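Metallo-beta-lactamase (Pseudomonas stutzeri, PDB 4ZEJ) probably hydrolyses the amide bond of beta-lactam antibiotics in the periplasm, using two bound zinc ions, and so gives resistance to them. Local coordinates at residues 76-81 with 170-175; 181-186 with 210-215. All blocks are in the same frame, centred on the assembly; numbering follows the deposited sequence.

Overall arrangement
Contact 1 bridges the two halves of the alpha-beta/beta-alpha fold over the zinc site; contact 2 lies within the C-terminal half, the centres 16 Å apart. Contact 1 is at the surface, at the mouth of the dizinc site, where the zinc-binding segment 76-81, a loop that turns into a short helix, meets the loop 170-175; it is small and polar, made of one carboxylate, two rings and a water. Contact 2 joins helices 175-188 and 206-218 farther from the chain centre, is partly buried, and is mostly aliphatic. The two share an element in sequence: the loop of contact 1 runs straight into helix 175-188, and Ile175 CG2 packs 3.6 Å from Ala215 O.

Contact 1: 76-81 with 170-175; sequences HWHEDR and TGEAHI. With ZN (zinc ion), chain D; ZN (zinc ion), chain C.
Glu172 OE1 is gripped by His78 and by a water that Trp77 holds, at the edge of the dizinc site formed around the HWHED sequence, the HxHxD motif of the metallo-beta-lactamase fold. His78 NE2 donates to Glu172 OE1 over 2.7 Å, with an N-H...O angle of 156°. The oxygen lies nearly in the imidazole plane but is approached from above its own carboxylate, whose plane stands 73° from the ring. Across the same ring, His78 ND1 binds the first zinc ion at 2.0 Å, so the carboxylate is a second-shell group that, together with the zinc bond, helps hold the imidazole in its orientation. His76 NE2 and His138 NE2 bind this zinc too, as does water 2. The second hold on Glu172 OE1 is water 1, which donates to it at 2.6 Å and accepts from Trp77 NE1 at 2.9 Å. The indole reaches this place with its CG between the backbone N and the carbonyl carbon (chi1 75°); its plane is nearly parallel to that of the carboxylate, and its edge carbon CZ2 comes to 3.3 Å from Glu172 OE1. One indole face also lies against His78 CD2, while helix 99-107 packs on Trp77 through Thr101, Leu104 and Leu105. The other carboxylate oxygen, Glu172 OE2, is held by the hydroxyl of Tyr169. Deeper in the site, Asp80 OD2 binds the second zinc ion together with Cys157 and His199. The guanidinium of Arg81 forms a salt bridge to that same oxygen, Arg81 NH2 lying 3.0 Å from Asp80 OD2 and meeting it from above the carboxylate plane.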
loop_
_atom_site.group_PDB
_atom_site.type_symbol
_atom_site.label_atom_id
_atom_site.label_comp_id
_atom_site.label_asym_id
_atom_site.label_seq_id
_atom_site.Cartn_x
_atom_site.Cartn_y
_atom_site.Cartn_z
ATOM N N HIS A 76 4.142 -3.665 1.994
ATOM C CA HIS A 76 5.312 -4.087 2.797
ATOM C C HIS A 76 4.790 -4.726 4.083
ATOM O O HIS A 76 3.586 -4.805 4.267
ATOM C CB HIS A 76 6.363 -2.977 3.039
ATOM C CG HIS A 76 5.948 -1.912 3.997
ATOM N ND1 HIS A 76 5.111 -0.880 3.636
ATOM C CD2 HIS A 76 6.293 -1.681 5.282
ATOM C CE1 HIS A 76 4.936 -0.079 4.665
ATOM N NE2 HIS A 76 5.642 -0.541 5.674
ATOM N N TRP A 77 5.670 -5.199 4.952
ATOM C CA TRP A 77 5.237 -6.083 6.053
ATOM C C TRP A 77 4.613 -5.404 7.272
ATOM O O TRP A 77 3.952 -6.072 8.068
ATOM C CB TRP A 77 6.371 -7.004 6.482
ATOM C CG TRP A 77 7.464 -6.371 7.298
ATOM C CD1 TRP A 77 8.555 -5.704 6.836
ATOM C CD2 TRP A 77 7.579 -6.385 8.729
ATOM N NE1 TRP A 77 9.348 -5.301 7.886
ATOM C CE2 TRP A 77 8.772 -5.708 9.059
ATOM C CE3 TRP A 77 6.786 -6.902 9.763
ATOM C CZ2 TRP A 77 9.188 -5.520 10.388
ATOM C CZ3 TRP A 77 7.206 -6.728 11.087
ATOM C CH2 TRP A 77 8.394 -6.043 11.383
ATOM N N HIS A 78 4.802 -4.098 7.434
ATOM C CA HIS A 78 4.359 -3.437 8.669
ATOM C C HIS A 78 2.848 -3.480 8.837
ATOM O O HIS A 78 2.104 -3.639 7.862
ATOM C CB HIS A 78 4.864 -1.995 8.754
ATOM C CG HIS A 78 6.346 -1.891 8.935
ATOM N ND1 HIS A 78 7.079 -0.796 8.532
ATOM C CD2 HIS A 78 7.237 -2.759 9.466
ATOM C CE1 HIS A 78 8.351 -0.981 8.840
ATOM N NE2 HIS A 78 8.474 -2.170 9.396
ATOM N N GLU A 79 2.410 -3.305 10.079
ATOM C CA GLU A 79 1.004 -3.495 10.459
ATOM C C GLU A 79 0.002 -2.587 9.753
ATOM O O GLU A 79 -1.147 -3.001 9.519
ATOM C CB GLU A 79 0.833 -3.354 11.976
ATOM C CG GLU A 79 1.435 -4.514 12.752
ATOM C CD GLU A 79 1.275 -4.389 14.261
ATOM O OE1 GLU A 79 0.324 -3.711 14.733
ATOM O OE2 GLU A 79 2.096 -4.993 14.989
ATOM N N ASP A 80 0.416 -1.371 9.391
ATOM C CA ASP A 80 -0.479 -0.484 8.635
ATOM C C ASP A 80 -0.807 -1.008 7.225
ATOM O O ASP A 80 -1.749 -0.532 6.615
ATOM C CB ASP A 80 0.022 0.974 8.583
ATOM C CG ASP A 80 1.338 1.138 7.861
ATOM O OD1 ASP A 80 2.248 0.341 8.093
ATOM O OD2 ASP A 80 1.490 2.088 7.084
ATOM N N ARG A 81 -0.046 -1.986 6.723
ATOM C CA ARG A 81 -0.318 -2.637 5.431
ATOM C C ARG A 81 -0.952 -4.040 5.527
ATOM O O ARG A 81 -1.558 -4.514 4.561
ATOM C CB ARG A 81 0.999 -2.818 4.670
ATOM C CG ARG A 81 1.932 -1.630 4.548
ATOM C CD ARG A 81 1.372 -0.541 3.654
ATOM N NE ARG A 81 0.825 0.555 4.420
ATOM C CZ ARG A 81 -0.012 1.486 3.966
ATOM N NH1 ARG A 81 -0.484 1.485 2.711
ATOM N NH2 ARG A 81 -0.393 2.435 4.801
ATOM N N THR A 170 12.171 5.638 10.082
ATOM C CA THR A 170 13.350 5.226 9.294
ATOM C C THR A 170 14.194 4.113 9.952
ATOM O O THR A 170 15.300 3.812 9.501
ATOM C CB THR A 170 14.270 6.431 9.020
ATOM O OG1 THR A 170 14.613 7.053 10.259
ATOM C CG2 THR A 170 13.575 7.447 8.110
ATOM N N GLY A 171 13.668 3.483 10.993
ATOM C CA GLY A 171 14.404 2.440 11.710
ATOM C C GLY A 171 14.808 1.246 10.858
ATOM O O GLY A 171 15.768 0.557 11.192
ATOM N N GLU A 172 14.087 1.006 9.759
ATOM C CA GLU A 172 14.379 -0.089 8.840
ATOM C C GLU A 172 14.656 0.391 7.405
ATOM O O GLU A 172 14.695 -0.411 6.471
ATOM C CB GLU A 172 13.217 -1.098 8.903
ATOM C CG GLU A 172 13.137 -1.775 10.268
ATOM C CD GLU A 172 11.763 -2.312 10.651
ATOM O OE1 GLU A 172 11.045 -2.805 9.766
ATOM O OE2 GLU A 172 11.420 -2.269 11.868
ATOM N N ALA A 173 14.898 1.688 7.240
ATOM C CA ALA A 173 15.024 2.286 5.912
ATOM C C ALA A 173 16.438 2.145 5.325
ATOM O O ALA A 173 17.424 1.983 6.040
ATOM C CB ALA A 173 14.602 3.747 5.943
ATOM N N HIS A 174 16.490 2.193 4.002
ATOM C CA HIS A 174 17.718 2.183 3.236
ATOM C C HIS A 174 17.814 3.544 2.560
ATOM O O HIS A 174 17.476 3.698 1.382
ATOM C CB HIS A 174 17.673 1.031 2.233
ATOM C CG HIS A 174 17.692 -0.325 2.878
ATOM N ND1 HIS A 174 18.699 -1.236 2.664
ATOM C CD2 HIS A 174 16.834 -0.913 3.746
ATOM C CE1 HIS A 174 18.466 -2.328 3.370
ATOM N NE2 HIS A 174 17.334 -2.161 4.029
ATOM N N ILE A 175 18.269 4.528 3.333
ATOM C CA ILE A 175 18.171 5.939 2.955
ATOM C C ILE A 175 19.005 6.279 1.718
ATOM O O ILE A 175 18.515 6.978 0.835
ATOM C CB ILE A 175 18.498 6.874 4.150
ATOM C CG1 ILE A 175 17.397 6.766 5.220
ATOM C CG2 ILE A 175 18.606 8.323 3.703
ATOM C CD1 ILE A 175 17.810 7.256 6.594
HETATM ZN ZN ZN D . 6.357 0.677 7.307
HETATM ZN ZN ZN C . 3.074 3.177 6.422
HETATM O O HOH W 1 12.076 -4.199 7.869
HETATM O O HOH W 2 6.703 2.026 9.408
#

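Contact 2: 181-186 with 210-215; sequences SAQNAL and HTKSLA
Lys212 leans across from helix 206-218 onto helix 175-188, and almost every atom of its chain that touches the neighbour is carbon. At the root, Lys212 CB rests 3.9 Å from Ala182 CB, where the two backbones come nearest, with 5.5 Å between the CA atoms of Ala182 and Lys212. With CG anti to the backbone N (chi1 -178°) and the next two torsions also extended, the chain runs out straight between Gln183 and Leu186. Lys212 CD then meets Leu186 CD1 at 4.0 Å, the leucine side chain crossing the lysine at about a right angle. One carbon further, Lys212 CE lies 3.5 Å from Gln183 OE1 and 3.9 Å from Gln183 CB, so that the methylene next to the amine touches both ends of the glutamine. The bend comes at the last torsion (chi4 -79°), and Lys212 NZ ends in a salt bridge with Glu216 of its own helix. Gln183 is likewise turned to its own helix, its NE2 hydrogen-bonded to Ser187 OG. The two nitrogens, Lys212 NZ and Gln183 NE2, thus find partners within their own helices, while mostly aliphatic parts meet between them. Around this seam, Leu186 also packs on Leu208 and Lys209, and Thr211 and Ala215 lie on Trp178. The short segments run at 163° to each other with their axes 9.3 Å apart, a nearly antiparallel helix pair in which Ala182 CB abuts the root of Lys212; these are the two C-terminal helices of the metallo-beta-lactamase fold.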
loop_
_atom_site.group_PDB
_atom_site.type_symbol
_atom_site.label_atom_id
_atom_site.label_comp_id
_atom_site.label_asym_id
_atom_site.label_seq_id
_atom_site.Cartn_x
_atom_site.Cartn_y
_atom_site.Cartn_z
ATOM N N SER A 181 16.126 4.190 -5.825
ATOM C CA SER A 181 14.866 3.466 -5.984
ATOM C C SER A 181 13.749 4.379 -6.463
ATOM O O SER A 181 12.959 3.993 -7.324
ATOM C CB SER A 181 14.451 2.792 -4.668
ATOM O OG SER A 181 15.489 1.938 -4.223
ATOM N N ALA A 182 13.684 5.586 -5.896
ATOM C CA ALA A 182 12.684 6.555 -6.307
ATOM C C ALA A 182 12.876 6.955 -7.773
ATOM O O ALA A 182 11.909 7.052 -8.522
ATOM C CB ALA A 182 12.726 7.785 -5.403
ATOM N N GLN A 183 14.122 7.170 -8.177
ATOM C CA GLN A 183 14.424 7.418 -9.597
ATOM C C GLN A 183 14.018 6.243 -10.498
ATOM O O GLN A 183 13.525 6.452 -11.607
ATOM C CB GLN A 183 15.908 7.749 -9.791
ATOM C CG GLN A 183 16.274 8.170 -11.211
ATOM C CD GLN A 183 15.444 9.348 -11.690
ATOM O OE1 GLN A 183 15.406 10.386 -11.041
ATOM N NE2 GLN A 183 14.750 9.184 -12.813
ATOM N N ASN A 184 14.223 5.015 -10.028
ATOM C CA ASN A 184 13.755 3.839 -10.778
ATOM C C ASN A 184 12.259 3.906 -11.048
ATOM O O ASN A 184 11.816 3.656 -12.181
ATOM C CB ASN A 184 14.073 2.526 -10.047
ATOM C CG ASN A 184 15.565 2.254 -9.920
ATOM O OD1 ASN A 184 16.377 2.719 -10.723
ATOM N ND2 ASN A 184 15.935 1.460 -8.906
ATOM N N ALA A 185 11.487 4.257 -10.011
ATOM C CA ALA A 185 10.044 4.389 -10.127
ATOM C C ALA A 185 9.661 5.557 -11.026
ATOM O O ALA A 185 8.743 5.421 -11.833
ATOM C CB ALA A 185 9.392 4.542 -8.757
ATOM N N LEU A 186 10.374 6.681 -10.901
ATOM C CA LEU A 186 10.149 7.852 -11.775
ATOM C C LEU A 186 10.360 7.496 -13.248
ATOM O O LEU A 186 9.538 7.835 -14.086
ATOM C CB LEU A 186 11.045 9.030 -11.388
ATOM C CG LEU A 186 10.607 9.820 -10.148
ATOM C CD1 LEU A 186 11.795 10.555 -9.527
ATOM C CD2 LEU A 186 9.498 10.800 -10.520
ATOM N N HIS A 210 9.523 14.673 -4.661
ATOM C CA HIS A 210 9.704 15.123 -3.278
ATOM C C HIS A 210 10.334 14.023 -2.421
ATOM O O HIS A 210 11.259 14.282 -1.643
ATOM C CB HIS A 210 8.366 15.570 -2.680
ATOM C CG HIS A 210 8.448 16.005 -1.254
ATOM N ND1 HIS A 210 9.328 16.974 -0.815
ATOM C CD2 HIS A 210 7.719 15.637 -0.165
ATOM C CE1 HIS A 210 9.160 17.161 0.484
ATOM N NE2 HIS A 210 8.187 16.362 0.901
ATOM N N THR A 211 9.822 12.803 -2.548
ATOM C CA THR A 211 10.360 11.658 -1.798
ATOM C C THR A 211 11.854 11.466 -2.130
ATOM O O THR A 211 12.677 11.296 -1.229
ATOM C CB THR A 211 9.572 10.372 -2.102
ATOM O OG1 THR A 211 8.200 10.562 -1.712
ATOM C CG2 THR A 211 10.141 9.164 -1.366
ATOM N N LYS A 212 12.184 11.483 -3.414
ATOM C CA LYS A 212 13.574 11.414 -3.859
ATOM C C LYS A 212 14.449 12.478 -3.176
ATOM O O LYS A 212 15.507 12.159 -2.625
ATOM C CB LYS A 212 13.669 11.538 -5.384
ATOM C CG LYS A 212 15.094 11.421 -5.886
ATOM C CD LYS A 212 15.161 11.281 -7.398
ATOM C CE LYS A 212 16.581 11.064 -7.855
ATOM N NZ LYS A 212 17.343 12.336 -7.882
ATOM N N SER A 213 13.998 13.728 -3.194
ATOM C CA SER A 213 14.740 14.819 -2.539
ATOM C C SER A 213 14.892 14.621 -1.030
ATOM O O SER A 213 15.993 14.824 -0.493
ATOM C CB SER A 213 14.107 16.171 -2.854
ATOM O OG SER A 213 14.827 17.233 -2.259
ATOM N N LEU A 214 13.817 14.216 -0.355
ATOM C CA LEU A 214 13.887 13.913 1.085
ATOM C C LEU A 214 14.958 12.866 1.386
ATOM O O LEU A 214 15.723 13.009 2.351
ATOM C CB LEU A 214 12.551 13.429 1.642
ATOM C CG LEU A 214 11.402 14.451 1.735
ATOM C CD1 LEU A 214 10.138 13.708 2.080
ATOM C CD2 LEU A 214 11.713 15.537 2.750
ATOM N N ALA A 215 15.014 11.811 0.566
ATOM C CA ALA A 215 16.016 10.766 0.737
ATOM C C ALA A 215 17.437 11.313 0.521
ATOM O O ALA A 215 18.368 10.938 1.240
ATOM C CB ALA A 215 15.747 9.602 -0.199
#